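AP endonuclease, family protein 2 (Mycobacterium smegmatis, PDB 5TNV) binds magnesium in a xylose isomerase-like TIM barrel and is probably a metal-dependent enzyme, perhaps with endonuclease activity. Local coordinates at residues 105-110 with 193-198; 118-123 with 173-178; 125-130 with 136-141; 204-209 with 218-223. All coordinates share one frame; numbering follows the deposited sequence. Where two conformers were deposited one is given.

Interaction 1: 105-110 with 193-198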
loop_
_atom_site.group_PDB
_atom_site.type_symbol
_atom_site.label_atom_id
_atom_site.label_comp_id
_atom_site.label_asym_id
_atom_site.label_seq_id
_atom_site.Cartn_x
_atom_site.Cartn_y
_atom_site.Cartn_z
ATOM N N MET A 105 -2.876 -3.490 -28.262
ATOM C CA MET A 105 -3.943 -2.610 -28.681
ATOM C C MET A 105 -4.916 -2.436 -27.538
ATOM O O MET A 105 -5.166 -3.396 -26.831
ATOM C CB MET A 105 -4.637 -3.188 -29.914
ATOM C CG MET A 105 -3.745 -3.295 -31.122
ATOM S SD MET A 105 -4.512 -4.115 -32.524
ATOM C CE MET A 105 -5.783 -2.993 -33.151
ATOM N N THR A 106 -5.480 -1.250 -27.400
ATOM C CA THR A 106 -6.311 -1.035 -26.207
ATOM C C THR A 106 -7.751 -1.140 -26.621
ATOM O O THR A 106 -8.309 -2.151 -27.013
ATOM C CB THR A 106 -5.829 0.250 -25.525
ATOM O OG1 THR A 106 -5.960 1.408 -26.384
ATOM C CG2 THR A 106 -4.345 0.119 -25.158
ATOM N N ARG A 107 -8.672 -0.345 -26.538
ATOM C CA ARG A 107 -9.975 0.083 -26.896
ATOM C C ARG A 107 -10.078 0.305 -28.419
ATOM O O ARG A 107 -10.511 1.313 -28.911
ATOM C CB ARG A 107 -10.420 1.285 -26.062
ATOM C CG ARG A 107 -10.401 0.937 -24.551
ATOM C CD ARG A 107 -10.909 2.075 -23.663
ATOM N NE ARG A 107 -10.667 1.738 -22.263
ATOM C CZ ARG A 107 -11.379 0.868 -21.566
ATOM N NH1 ARG A 107 -12.450 0.289 -22.081
ATOM N NH2 ARG A 107 -11.018 0.601 -20.322
ATOM N N SER A 108 -9.672 -0.746 -29.118
ATOM C CA SER A 108 -9.542 -0.819 -30.562
ATOM C C SER A 108 -10.032 -2.163 -31.050
ATOM O O SER A 108 -9.322 -2.942 -31.678
ATOM C CB SER A 108 -8.091 -0.604 -30.989
ATOM O OG SER A 108 -7.654 0.628 -30.498
ATOM N N SER A 109 -11.274 -2.503 -30.727
ATOM C CA SER A 109 -11.785 -3.843 -30.991
ATOM C C SER A 109 -11.903 -4.135 -32.493
ATOM O O SER A 109 -12.398 -3.281 -33.255
ATOM C CB SER A 109 -13.149 -4.014 -30.352
ATOM O OG SER A 109 -13.682 -5.277 -30.760
ATOM N N ILE A 110 -11.528 -5.342 -32.878
ATOM C CA ILE A 110 -11.652 -5.763 -34.269
ATOM C C ILE A 110 -13.105 -6.034 -34.646
ATOM O O ILE A 110 -13.361 -6.292 -35.840
ATOM C CB ILE A 110 -10.706 -6.932 -34.594
ATOM C CG1 ILE A 110 -11.114 -8.208 -33.881
ATOM C CG2 ILE A 110 -9.259 -6.536 -34.367
ATOM C CD1 ILE A 110 -10.176 -9.369 -33.905
ATOM N N GLU A 193 -6.880 -10.361 -24.669
ATOM C CA GLU A 193 -6.917 -9.786 -23.326
ATOM C C GLU A 193 -8.281 -9.953 -22.671
ATOM O O GLU A 193 -9.284 -9.356 -23.104
ATOM C CB GLU A 193 -6.519 -8.300 -23.411
ATOM C CG GLU A 193 -6.462 -7.619 -22.078
ATOM C CD GLU A 193 -5.991 -6.166 -22.198
ATOM O OE1 GLU A 193 -5.482 -5.775 -23.261
ATOM O OE2 GLU A 193 -6.109 -5.424 -21.170
ATOM N N MET A 194 -8.304 -10.709 -21.576
ATOM C CA MET A 194 -9.533 -10.835 -20.798
ATOM C C MET A 194 -9.921 -9.495 -20.215
ATOM O O MET A 194 -9.081 -8.782 -19.655
ATOM C CB MET A 194 -9.349 -11.884 -19.699
ATOM C CG MET A 194 -9.171 -13.285 -20.247
ATOM S SD MET A 194 -8.975 -14.576 -19.026
ATOM C CE MET A 194 -10.538 -14.426 -18.133
ATOM N N TYR A 195 -11.204 -9.167 -20.308
ATOM C CA TYR A 195 -11.737 -7.851 -19.923
ATOM C C TYR A 195 -13.238 -8.054 -19.707
ATOM O O TYR A 195 -13.897 -8.773 -20.470
ATOM C CB TYR A 195 -11.397 -6.791 -20.955
ATOM C CG TYR A 195 -11.844 -5.380 -20.610
ATOM C CD1 TYR A 195 -13.177 -4.999 -20.795
ATOM C CD2 TYR A 195 -10.974 -4.443 -20.105
ATOM C CE1 TYR A 195 -13.631 -3.741 -20.481
ATOM C CE2 TYR A 195 -11.399 -3.148 -19.824
ATOM C CZ TYR A 195 -12.700 -2.810 -19.997
ATOM O OH TYR A 195 -13.112 -1.509 -19.734
ATOM N N GLU A 196 -13.776 -7.396 -18.712
ATOM C CA GLU A 196 -15.177 -7.523 -18.317
ATOM C C GLU A 196 -16.139 -7.146 -19.434
ATOM O O GLU A 196 -15.939 -6.232 -20.240
ATOM C CB GLU A 196 -15.422 -6.660 -17.073
ATOM C CG GLU A 196 -15.063 -5.190 -17.188
ATOM C CD GLU A 196 -13.636 -4.814 -16.851
ATOM O OE1 GLU A 196 -12.712 -5.619 -17.031
ATOM O OE2 GLU A 196 -13.399 -3.652 -16.384
ATOM N N ASP A 197 -17.247 -7.880 -19.437
ATOM C CA ASP A 197 -18.397 -7.565 -20.298
ATOM C C ASP A 197 -18.099 -7.823 -21.763
ATOM O O ASP A 197 -18.800 -7.283 -22.637
ATOM C CB ASP A 197 -18.932 -6.156 -20.052
ATOM C CG ASP A 197 -19.211 -5.837 -18.597
ATOM O OD1 ASP A 197 -19.742 -6.732 -17.874
ATOM O OD2 ASP A 197 -18.881 -4.706 -18.166
ATOM N N THR A 198 -17.099 -8.651 -22.027
ATOM C CA THR A 198 -16.720 -9.058 -23.379
ATOM C C THR A 198 -16.867 -10.548 -23.576
ATOM O O THR A 198 -17.131 -11.309 -22.623
ATOM C CB THR A 198 -15.270 -8.649 -23.739
ATOM O OG1 THR A 198 -14.323 -9.501 -23.077
ATOM C CG2 THR A 198 -15.010 -7.171 -23.459
HETATM O O HOH W 1 -4.559 -3.492 -24.127
#
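The guanidinium of Arg107 meets Tyr195 at its edge: the phenolic oxygen lies in the guanidinium plane, while the tyrosine ring is turned 78° to that plane, so the two flat groups do not stack. On one face of the ring, Glu196 OE1 sits 3.6 Å above the plane of Tyr195, over its centre. The arginine grips end-on, with NH1 and NH2 of Arg107 each 3.0 Å from Tyr195 OH and each N-H...O angle 147°. Both bonds are therefore bent by the same amount, as expected of a fork closing on a single atom, and together they limit rotation of the guanidinium. An arginine chain extended from CG to NE carries this fork across the gap between the loops, and NH1 has a second acceptor in Gln144 O. On the tyrosine side the backbone is shaped by a type II turn from Tyr195 to Thr198, in which Thr198 OG1 donates to Tyr195 O at 2.7 Å.

Nearer the magnesium the contact is made through water. One molecule donates to Met105 O at 2.8 Å and to Glu193 OE1 at 2.6 Å. The same carboxylate oxygen also accepts from Asn139 ND2, a pair of bonds that steadies the carboxylate, whose other oxygen, OE2, binds the magnesium ion together with Asp223 and His252. Two loops that follow strands 99-104 and 189-193 thus meet beside the metal site, the usual place for an active site in a TIM barrel: the C-terminal ends of the strands.

Interaction 2: 118-123 with 173-178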
loop_
_atom_site.group_PDB
_atom_site.type_symbol
_atom_site.label_atom_id
_atom_site.label_comp_id
_atom_site.label_asym_id
_atom_site.label_seq_id
_atom_site.Cartn_x
_atom_site.Cartn_y
_atom_site.Cartn_z
ATOM N N LYS A 118 -10.901 -1.031 -39.667
ATOM C CA LYS A 118 -9.667 -0.254 -39.473
ATOM C C LYS A 118 -8.793 -0.890 -38.408
ATOM O O LYS A 118 -7.559 -0.989 -38.565
ATOM C CB LYS A 118 -10.022 1.186 -39.086
ATOM C CG LYS A 118 -8.832 2.023 -38.656
ATOM C CD LYS A 118 -9.191 3.418 -38.148
ATOM C CE LYS A 118 -8.047 4.199 -37.507
ATOM N NZ LYS A 118 -6.745 3.549 -37.796
ATOM N N ASN A 119 -9.428 -1.282 -37.287
ATOM C CA ASN A 119 -8.669 -1.909 -36.199
ATOM C C ASN A 119 -8.030 -3.233 -36.612
ATOM O O ASN A 119 -6.911 -3.524 -36.222
ATOM C CB ASN A 119 -9.604 -2.052 -34.979
ATOM C CG ASN A 119 -10.003 -0.704 -34.401
ATOM O OD1 ASN A 119 -9.351 0.340 -34.626
ATOM N ND2 ASN A 119 -11.092 -0.675 -33.640
ATOM N N LEU A 120 -8.781 -4.013 -37.419
ATOM C CA LEU A 120 -8.224 -5.256 -37.959
ATOM C C LEU A 120 -7.008 -4.965 -38.808
ATOM O O LEU A 120 -5.974 -5.658 -38.708
ATOM C CB LEU A 120 -9.329 -5.977 -38.731
ATOM C CG LEU A 120 -8.921 -7.299 -39.403
ATOM C CD1 LEU A 120 -8.583 -8.371 -38.395
ATOM C CD2 LEU A 120 -10.052 -7.787 -40.317
ATOM N N ALA A 121 -7.131 -3.959 -39.704
ATOM C CA ALA A 121 -6.014 -3.604 -40.570
ATOM C C ALA A 121 -4.787 -3.126 -39.751
ATOM O O ALA A 121 -3.625 -3.471 -40.047
ATOM C CB ALA A 121 -6.407 -2.559 -41.590
ATOM N N ASP A 122 -5.032 -2.319 -38.717
ATOM C CA ASP A 122 -3.960 -1.872 -37.840
ATOM C C ASP A 122 -3.330 -3.030 -37.105
ATOM O O ASP A 122 -2.101 -3.056 -36.914
ATOM C CB ASP A 122 -4.496 -0.776 -36.890
ATOM C CG ASP A 122 -4.777 0.534 -37.569
ATOM O OD1 ASP A 122 -4.284 0.781 -38.676
ATOM O OD2 ASP A 122 -5.501 1.342 -36.939
ATOM N N ALA A 123 -4.112 -4.008 -36.661
ATOM C CA ALA A 123 -3.567 -5.196 -36.005
ATOM C C ALA A 123 -2.605 -5.930 -36.951
ATOM O O ALA A 123 -1.517 -6.337 -36.550
ATOM C CB ALA A 123 -4.665 -6.070 -35.505
ATOM N N ILE A 173 -14.351 -14.393 -33.838
ATOM C CA ILE A 173 -13.539 -15.615 -33.957
ATOM C C ILE A 173 -12.839 -15.644 -35.306
ATOM O O ILE A 173 -11.642 -15.966 -35.433
ATOM C CB ILE A 173 -14.386 -16.881 -33.684
ATOM C CG1 ILE A 173 -14.784 -16.926 -32.164
ATOM C CG2 ILE A 173 -13.667 -18.098 -34.145
ATOM C CD1 ILE A 173 -15.829 -17.988 -31.864
ATOM N N GLU A 174 -13.582 -15.311 -36.375
ATOM C CA GLU A 174 -13.028 -15.301 -37.742
ATOM C C GLU A 174 -11.864 -14.347 -37.818
ATOM O O GLU A 174 -10.817 -14.688 -38.387
ATOM C CB GLU A 174 -14.118 -14.892 -38.753
ATOM C CG GLU A 174 -13.785 -14.752 -40.219
ATOM C CD GLU A 174 -14.983 -14.206 -41.007
ATOM O OE1 GLU A 174 -16.151 -14.593 -40.774
ATOM O OE2 GLU A 174 -14.794 -13.348 -41.893
ATOM N N ARG A 175 -12.044 -13.148 -37.270
ATOM C CA ARG A 175 -10.977 -12.129 -37.356
ATOM C C ARG A 175 -9.779 -12.463 -36.473
ATOM O O ARG A 175 -8.630 -12.227 -36.838
ATOM C CB ARG A 175 -11.545 -10.751 -37.095
ATOM C CG ARG A 175 -12.434 -10.306 -38.257
ATOM C CD ARG A 175 -13.036 -8.924 -38.022
ATOM N NE ARG A 175 -13.779 -8.518 -39.201
ATOM C CZ ARG A 175 -14.525 -7.430 -39.320
ATOM N NH1 ARG A 175 -14.633 -6.550 -38.343
ATOM N NH2 ARG A 175 -15.211 -7.143 -40.438
ATOM N N VAL A 176 -10.011 -13.058 -35.309
ATOM C CA VAL A 176 -8.924 -13.580 -34.472
ATOM C C VAL A 176 -8.114 -14.604 -35.235
ATOM O O VAL A 176 -6.886 -14.561 -35.199
ATOM C CB VAL A 176 -9.485 -14.136 -33.133
ATOM C CG1 VAL A 176 -8.430 -14.969 -32.454
ATOM C CG2 VAL A 176 -9.910 -12.949 -32.247
ATOM N N ARG A 177 -8.791 -15.558 -35.886
ATOM C CA ARG A 177 -8.056 -16.556 -36.643
ATOM C C ARG A 177 -7.229 -15.972 -37.762
ATOM O O ARG A 177 -6.111 -16.383 -38.036
ATOM C CB ARG A 177 -9.001 -17.620 -37.207
ATOM C CG ARG A 177 -9.648 -18.529 -36.167
ATOM C CD ARG A 177 -10.794 -19.325 -36.811
ATOM N NE ARG A 177 -11.369 -20.294 -35.963
ATOM C CZ ARG A 177 -12.469 -20.965 -36.219
ATOM N NH1 ARG A 177 -13.158 -20.737 -37.317
ATOM N NH2 ARG A 177 -12.843 -21.849 -35.292
ATOM N N GLU A 178 -7.797 -14.990 -38.445
ATOM C CA GLU A 178 -7.083 -14.298 -39.522
ATOM C C GLU A 178 -5.810 -13.660 -38.995
ATOM O O GLU A 178 -4.715 -13.743 -39.587
ATOM C CB GLU A 178 -8.007 -13.240 -40.140
ATOM C CG GLU A 178 -7.478 -12.433 -41.258
ATOM C CD GLU A 178 -8.454 -11.336 -41.707
ATOM O OE1 GLU A 178 -9.713 -11.569 -41.659
ATOM O OE2 GLU A 178 -7.777 -10.335 -42.033
#
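Leu120 reaches in between Arg175 and Glu178 of the neighbouring helix. Its two methyls divide the work. CD1 of Leu120 rests 4.0 Å from Arg175 CB, close to the helix backbone, whereas CD2 reaches further out and lies 3.9 Å from Arg175 CD. On its other flank the same CD2 of Leu120 is 3.8 Å from Glu178 OE2. With CG opposite the backbone N (chi1 179°), the leucine fork is directed at the other helix, and it crosses both long side chains at about a right angle. The aliphatic part of the arginine does the packing here, and on the inner side Leu120 and Ala123 both touch Leu179.

The remainder is looser. Apart from these three side chains the segments do not meet; together they bury 153 Å². Arg175 and Glu178 are partly exposed, and their polar ends are held by bonds rather than by packing. Glu178 OE2 is bonded to His124 NE2, one turn along Leu120's own helix, so a polar bond joins the same two helices; Arg175 NH1 goes instead to Ile110 O of the loop before helix 116-133. Such a seam, apolar within and charged without, joins helices 116-133 and 169-185, neighbouring helices of the outer layer of the TIM barrel.

Interaction 3: 125-130 with 136-141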
loop_
_atom_site.group_PDB
_atom_site.type_symbol
_atom_site.label_atom_id
_atom_site.label_comp_id
_atom_site.label_asym_id
_atom_site.label_seq_id
_atom_site.Cartn_x
_atom_site.Cartn_y
_atom_site.Cartn_z
ATOM N N ARG A 125 -0.942 -4.584 -39.407
ATOM C CA ARG A 125 0.266 -3.749 -39.517
ATOM C C ARG A 125 1.191 -3.974 -38.318
ATOM O O ARG A 125 2.425 -4.054 -38.474
ATOM C CB ARG A 125 -0.103 -2.303 -39.677
ATOM C CG ARG A 125 -0.655 -1.898 -40.997
ATOM C CD ARG A 125 -0.854 -0.408 -41.210
ATOM N NE ARG A 125 0.429 0.251 -41.174
ATOM C CZ ARG A 125 1.335 0.293 -42.150
ATOM N NH1 ARG A 125 1.026 -0.331 -43.292
ATOM N NH2 ARG A 125 2.492 0.941 -41.958
ATOM N N LEU A 126 0.607 -4.039 -37.123
ATOM C CA LEU A 126 1.409 -4.275 -35.911
ATOM C C LEU A 126 2.065 -5.654 -35.922
ATOM O O LEU A 126 3.204 -5.800 -35.459
ATOM C CB LEU A 126 0.580 -4.048 -34.671
ATOM C CG LEU A 126 0.083 -2.623 -34.457
ATOM C CD1 LEU A 126 -0.859 -2.556 -33.264
ATOM C CD2 LEU A 126 1.234 -1.654 -34.231
ATOM N N ILE A 127 1.401 -6.673 -36.472
ATOM C CA ILE A 127 2.003 -7.990 -36.631
ATOM C C ILE A 127 3.197 -7.931 -37.566
ATOM O O ILE A 127 4.178 -8.640 -37.318
ATOM C CB ILE A 127 0.939 -9.018 -37.028
ATOM C CG1 ILE A 127 -0.058 -9.261 -35.891
ATOM C CG2 ILE A 127 1.579 -10.317 -37.517
ATOM C CD1 ILE A 127 -1.287 -10.062 -36.262
ATOM N N ASP A 128 3.158 -7.128 -38.622
ATOM C CA ASP A 128 4.342 -6.935 -39.441
ATOM C C ASP A 128 5.436 -6.127 -38.791
ATOM O O ASP A 128 6.602 -6.435 -38.977
ATOM C CB ASP A 128 3.950 -6.284 -40.812
ATOM C CG ASP A 128 3.368 -7.329 -41.736
ATOM O OD1 ASP A 128 3.694 -8.544 -41.679
ATOM O OD2 ASP A 128 2.545 -6.921 -42.571
ATOM N N LEU A 129 5.089 -5.134 -37.965
ATOM C CA LEU A 129 6.089 -4.342 -37.278
ATOM C C LEU A 129 6.773 -5.080 -36.146
ATOM O O LEU A 129 7.985 -4.869 -35.872
ATOM C CB LEU A 129 5.465 -3.028 -36.725
ATOM C CG LEU A 129 5.186 -1.986 -37.822
ATOM C CD1 LEU A 129 4.172 -0.958 -37.360
ATOM C CD2 LEU A 129 6.485 -1.316 -38.229
ATOM N N ALA A 130 6.030 -5.923 -35.444
ATOM C CA ALA A 130 6.541 -6.540 -34.208
ATOM C C ALA A 130 7.856 -7.227 -34.376
ATOM O O ALA A 130 8.779 -7.018 -33.583
ATOM C CB ALA A 130 5.452 -7.428 -33.638
ATOM N N THR A 136 7.386 -10.401 -29.472
ATOM C CA THR A 136 6.872 -11.763 -29.703
ATOM C C THR A 136 5.361 -11.877 -29.571
ATOM O O THR A 136 4.814 -12.948 -29.826
ATOM C CB THR A 136 7.544 -12.804 -28.786
ATOM O OG1 THR A 136 7.232 -12.459 -27.426
ATOM C CG2 THR A 136 9.061 -12.796 -28.972
ATOM N N ILE A 137 4.675 -10.776 -29.200
ATOM C CA ILE A 137 3.245 -10.771 -28.990
ATOM C C ILE A 137 2.640 -9.507 -29.551
ATOM O O ILE A 137 3.166 -8.408 -29.304
ATOM C CB ILE A 137 2.901 -10.856 -27.479
ATOM C CG1 ILE A 137 3.258 -12.199 -26.852
ATOM C CG2 ILE A 137 1.423 -10.440 -27.211
ATOM C CD1 ILE A 137 2.329 -13.343 -27.330
ATOM N N VAL A 138 1.523 -9.667 -30.259
ATOM C CA VAL A 138 0.574 -8.582 -30.469
ATOM C C VAL A 138 -0.688 -8.983 -29.690
ATOM O O VAL A 138 -1.172 -10.125 -29.850
ATOM C CB VAL A 138 0.283 -8.321 -31.946
ATOM C CG1 VAL A 138 -0.888 -7.353 -32.158
ATOM C CG2 VAL A 138 1.562 -7.829 -32.624
ATOM N N ASN A 139 -1.202 -8.085 -28.869
ATOM C CA ASN A 139 -2.339 -8.331 -28.002
ATOM C C ASN A 139 -3.526 -7.482 -28.455
ATOM O O ASN A 139 -3.394 -6.293 -28.724
ATOM C CB ASN A 139 -1.931 -7.970 -26.562
ATOM C CG ASN A 139 -3.037 -7.920 -25.555
ATOM O OD1 ASN A 139 -3.319 -8.917 -24.885
ATOM N ND2 ASN A 139 -3.690 -6.776 -25.437
ATOM N N THR A 140 -4.697 -8.137 -28.502
ATOM C CA THR A 140 -5.951 -7.479 -28.804
ATOM C C THR A 140 -6.997 -7.886 -27.777
ATOM O O THR A 140 -6.938 -8.985 -27.221
ATOM C CB THR A 140 -6.366 -7.824 -30.254
ATOM O OG1 THR A 140 -7.431 -6.992 -30.679
ATOM C CG2 THR A 140 -6.791 -9.269 -30.416
ATOM N N GLY A 141 -7.962 -7.018 -27.540
ATOM C CA GLY A 141 -9.083 -7.355 -26.707
ATOM C C GLY A 141 -10.360 -6.736 -27.245
ATOM O O GLY A 141 -10.364 -6.079 -28.281
#
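Helix 125-130 runs nearly antiparallel to strand 137-141, with 157° between their directions and axes 8.6 Å apart at closest approach. Into this gap Val138 projects, and it alone meets the three helix residues Leu126, Ile127 and Ala130. Its CG2 methyl does most of the touching: Val138 CG2 is 3.9 Å from Ile127 CG1 on one flank and 4.0 Å from Ala130 CB, one helical turn further on. Between them it approaches the helix backbone, Val138 CG2 lying 3.9 Å from Leu126 O. That carbonyl is already engaged, since Ala130 N donates to it, so a methyl group beside it leaves no acceptor unserved.

The other methyl, CG1, is placed opposite the backbone N (chi1 170°) and makes a looser contact, Val138 CG1 to Leu126 CB at 4.4 Å. Ile127 crosses the valine at about a right angle and also touches Leu179 and His182 of helix 169-185, while Leu126 leans on Ile103 of strand 99-104. The valine is thus part of the apolar layer between sheet and helices. Its neighbours on the strand serve other purposes: Ile137 points away from the helix, and the side chain of Asn139 bonds to Asn221. Helix packed against the strand that follows it, with strand 99-104 preceding, is the second half of a beta-alpha-beta unit, the repeating element of the TIM barrel.

Interaction 4: 204-209 with 218-223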
loop_
_atom_site.group_PDB
_atom_site.type_symbol
_atom_site.label_atom_id
_atom_site.label_comp_id
_atom_site.label_asym_id
_atom_site.label_seq_id
_atom_site.Cartn_x
_atom_site.Cartn_y
_atom_site.Cartn_z
ATOM N N ASP A 204 -14.486 -19.035 -17.592
ATOM C CA ASP A 204 -15.102 -20.055 -18.439
ATOM C C ASP A 204 -15.335 -19.530 -19.851
ATOM O O ASP A 204 -15.141 -20.305 -20.813
ATOM C CB ASP A 204 -16.396 -20.567 -17.836
ATOM C CG ASP A 204 -16.260 -21.416 -16.615
ATOM O OD1 ASP A 204 -15.148 -21.904 -16.328
ATOM O OD2 ASP A 204 -17.277 -21.613 -15.925
ATOM N N ASP A 205 -15.758 -18.292 -20.008
ATOM C CA ASP A 205 -16.015 -17.775 -21.341
ATOM C C ASP A 205 -14.721 -17.684 -22.114
ATOM O O ASP A 205 -14.677 -17.943 -23.311
ATOM C CB ASP A 205 -16.721 -16.432 -21.312
ATOM C CG ASP A 205 -18.199 -16.510 -21.039
ATOM O OD1 ASP A 205 -18.785 -17.600 -20.990
ATOM O OD2 ASP A 205 -18.779 -15.388 -20.914
ATOM N N ALA A 206 -13.628 -17.275 -21.445
ATOM C CA ALA A 206 -12.320 -17.161 -22.112
ATOM C C ALA A 206 -11.835 -18.503 -22.556
ATOM O O ALA A 206 -11.290 -18.625 -23.666
ATOM C CB ALA A 206 -11.357 -16.473 -21.159
ATOM N N VAL A 207 -11.972 -19.520 -21.706
ATOM C CA VAL A 207 -11.558 -20.853 -22.119
ATOM C C VAL A 207 -12.350 -21.371 -23.306
ATOM O O VAL A 207 -11.812 -21.921 -24.284
ATOM C CB VAL A 207 -11.615 -21.859 -20.912
ATOM C CG1 VAL A 207 -11.338 -23.296 -21.353
ATOM C CG2 VAL A 207 -10.610 -21.486 -19.815
ATOM N N ALA A 208 -13.660 -21.170 -23.282
ATOM C CA ALA A 208 -14.502 -21.641 -24.376
ATOM C C ALA A 208 -14.145 -20.890 -25.668
ATOM O O ALA A 208 -14.157 -21.479 -26.765
ATOM C CB ALA A 208 -15.958 -21.505 -24.073
ATOM N N PHE A 209 -13.817 -19.603 -25.524
ATOM C CA PHE A 209 -13.486 -18.788 -26.703
ATOM C C PHE A 209 -12.173 -19.268 -27.309
ATOM O O PHE A 209 -12.076 -19.465 -28.540
ATOM C CB PHE A 209 -13.443 -17.328 -26.344
ATOM C CG PHE A 209 -13.374 -16.372 -27.524
ATOM C CD1 PHE A 209 -12.185 -15.976 -28.114
ATOM C CD2 PHE A 209 -14.559 -15.841 -28.037
ATOM C CE1 PHE A 209 -12.182 -15.104 -29.182
ATOM C CE2 PHE A 209 -14.559 -14.947 -29.106
ATOM C CZ PHE A 209 -13.362 -14.596 -29.671
ATOM N N VAL A 218 -2.606 -18.398 -31.273
ATOM C CA VAL A 218 -3.435 -17.497 -30.464
ATOM C C VAL A 218 -3.491 -18.045 -29.046
ATOM O O VAL A 218 -3.553 -19.270 -28.840
ATOM C CB VAL A 218 -4.847 -17.359 -31.053
ATOM C CG1 VAL A 218 -5.643 -16.333 -30.236
ATOM C CG2 VAL A 218 -4.804 -16.931 -32.531
ATOM N N GLY A 219 -3.447 -17.174 -28.061
ATOM C CA GLY A 219 -3.562 -17.583 -26.651
ATOM C C GLY A 219 -4.251 -16.465 -25.878
ATOM O O GLY A 219 -4.566 -15.406 -26.416
ATOM N N LEU A 220 -4.508 -16.771 -24.610
ATOM C CA LEU A 220 -5.109 -15.797 -23.698
ATOM C C LEU A 220 -4.049 -14.913 -23.045
ATOM O O LEU A 220 -2.915 -15.322 -22.805
ATOM C CB LEU A 220 -5.927 -16.496 -22.600
ATOM C CG LEU A 220 -7.132 -17.283 -23.052
ATOM C CD1 LEU A 220 -7.764 -17.963 -21.827
ATOM C CD2 LEU A 220 -8.128 -16.371 -23.758
ATOM N N ASN A 221 -4.512 -13.729 -22.652
ATOM C CA ASN A 221 -3.797 -12.801 -21.774
ATOM C C ASN A 221 -4.692 -12.672 -20.534
ATOM O O ASN A 221 -5.718 -11.961 -20.581
ATOM C CB ASN A 221 -3.573 -11.470 -22.470
ATOM C CG ASN A 221 -3.171 -10.373 -21.519
ATOM O OD1 ASN A 221 -2.867 -10.610 -20.344
ATOM N ND2 ASN A 221 -3.159 -9.143 -22.025
ATOM N N PRO A 222 -4.368 -13.353 -19.449
ATOM C CA PRO A 222 -5.216 -13.439 -18.278
ATOM C C PRO A 222 -5.031 -12.207 -17.380
ATOM O O PRO A 222 -4.464 -12.288 -16.284
ATOM C CB PRO A 222 -4.776 -14.740 -17.614
ATOM C CG PRO A 222 -3.307 -14.779 -17.880
ATOM C CD PRO A 222 -3.166 -14.218 -19.280
ATOM N N ASP A 223 -5.541 -11.056 -17.853
ATOM C CA ASP A 223 -5.415 -9.779 -17.124
ATOM C C ASP A 223 -6.499 -9.753 -16.053
ATOM O O ASP A 223 -7.452 -8.969 -16.128
ATOM C CB ASP A 223 -5.518 -8.630 -18.091
ATOM C CG ASP A 223 -5.203 -7.277 -17.489
ATOM O OD1 ASP A 223 -4.909 -7.174 -16.266
ATOM O OD2 ASP A 223 -5.251 -6.280 -18.263
#
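Ala206 and Leu220 make nearly the whole contact, the small side chain of one received by the forked end of the other. Ala206 CB lies 3.9 Å from Leu220 CD1 and 4.1 Å from Leu220 CD2, so both methyls share it. The fork also spreads over the helix backbone, with Leu220 CD2 3.9 Å from Ala206 O. CG of the leucine lies anti to the carbonyl carbon (chi1 -64°), which turns the fork toward the helix.

A second shell holds the pair in place. Val244 touches both Leu220 and Val207, and Met194 covers Ala206. Backbone bonds tie Gly219 to Leu190 and Leu192, fixing the strand from which Leu220 projects. Next along the strand, Asn221 OD1 bonds to the backbone N of His252. An inverse gamma turn centred on Pro222 then closes with Asp223 N 2.9 Å from Asn221 O, leading to Asp223, whose OD2 binds magnesium and whose OD1 forms a salt bridge with Lys254. Helix 203-213 is thus packed on strand 218-221, flanked by helix 169-185 at Phe209 and helix 237-244 at Val207, with strand 189-193 alongside.

Along the chain, interactions 2 and 3 both fall between the two segments of interaction 1, interaction 3 also lies between those of interaction 2, and interaction 4 follows. Interactions 2 and 3, with centres about 11 Å apart, use successive parts of helix 116-133: one part faces helix 169-185, the other strand 137-141. Interactions 3 and 4 lie about 17 Å apart and repeat the same helix-on-strand packing in two beta-alpha-beta units of one sheet, joined by the bond between Asn139 and Asn221. Interaction 1, about 12 Å from interaction 4, spans the loops at the strand ends. There Glu193 and Asp223 share the magnesium ion, so the metal site is assembled from the ends of separate strands.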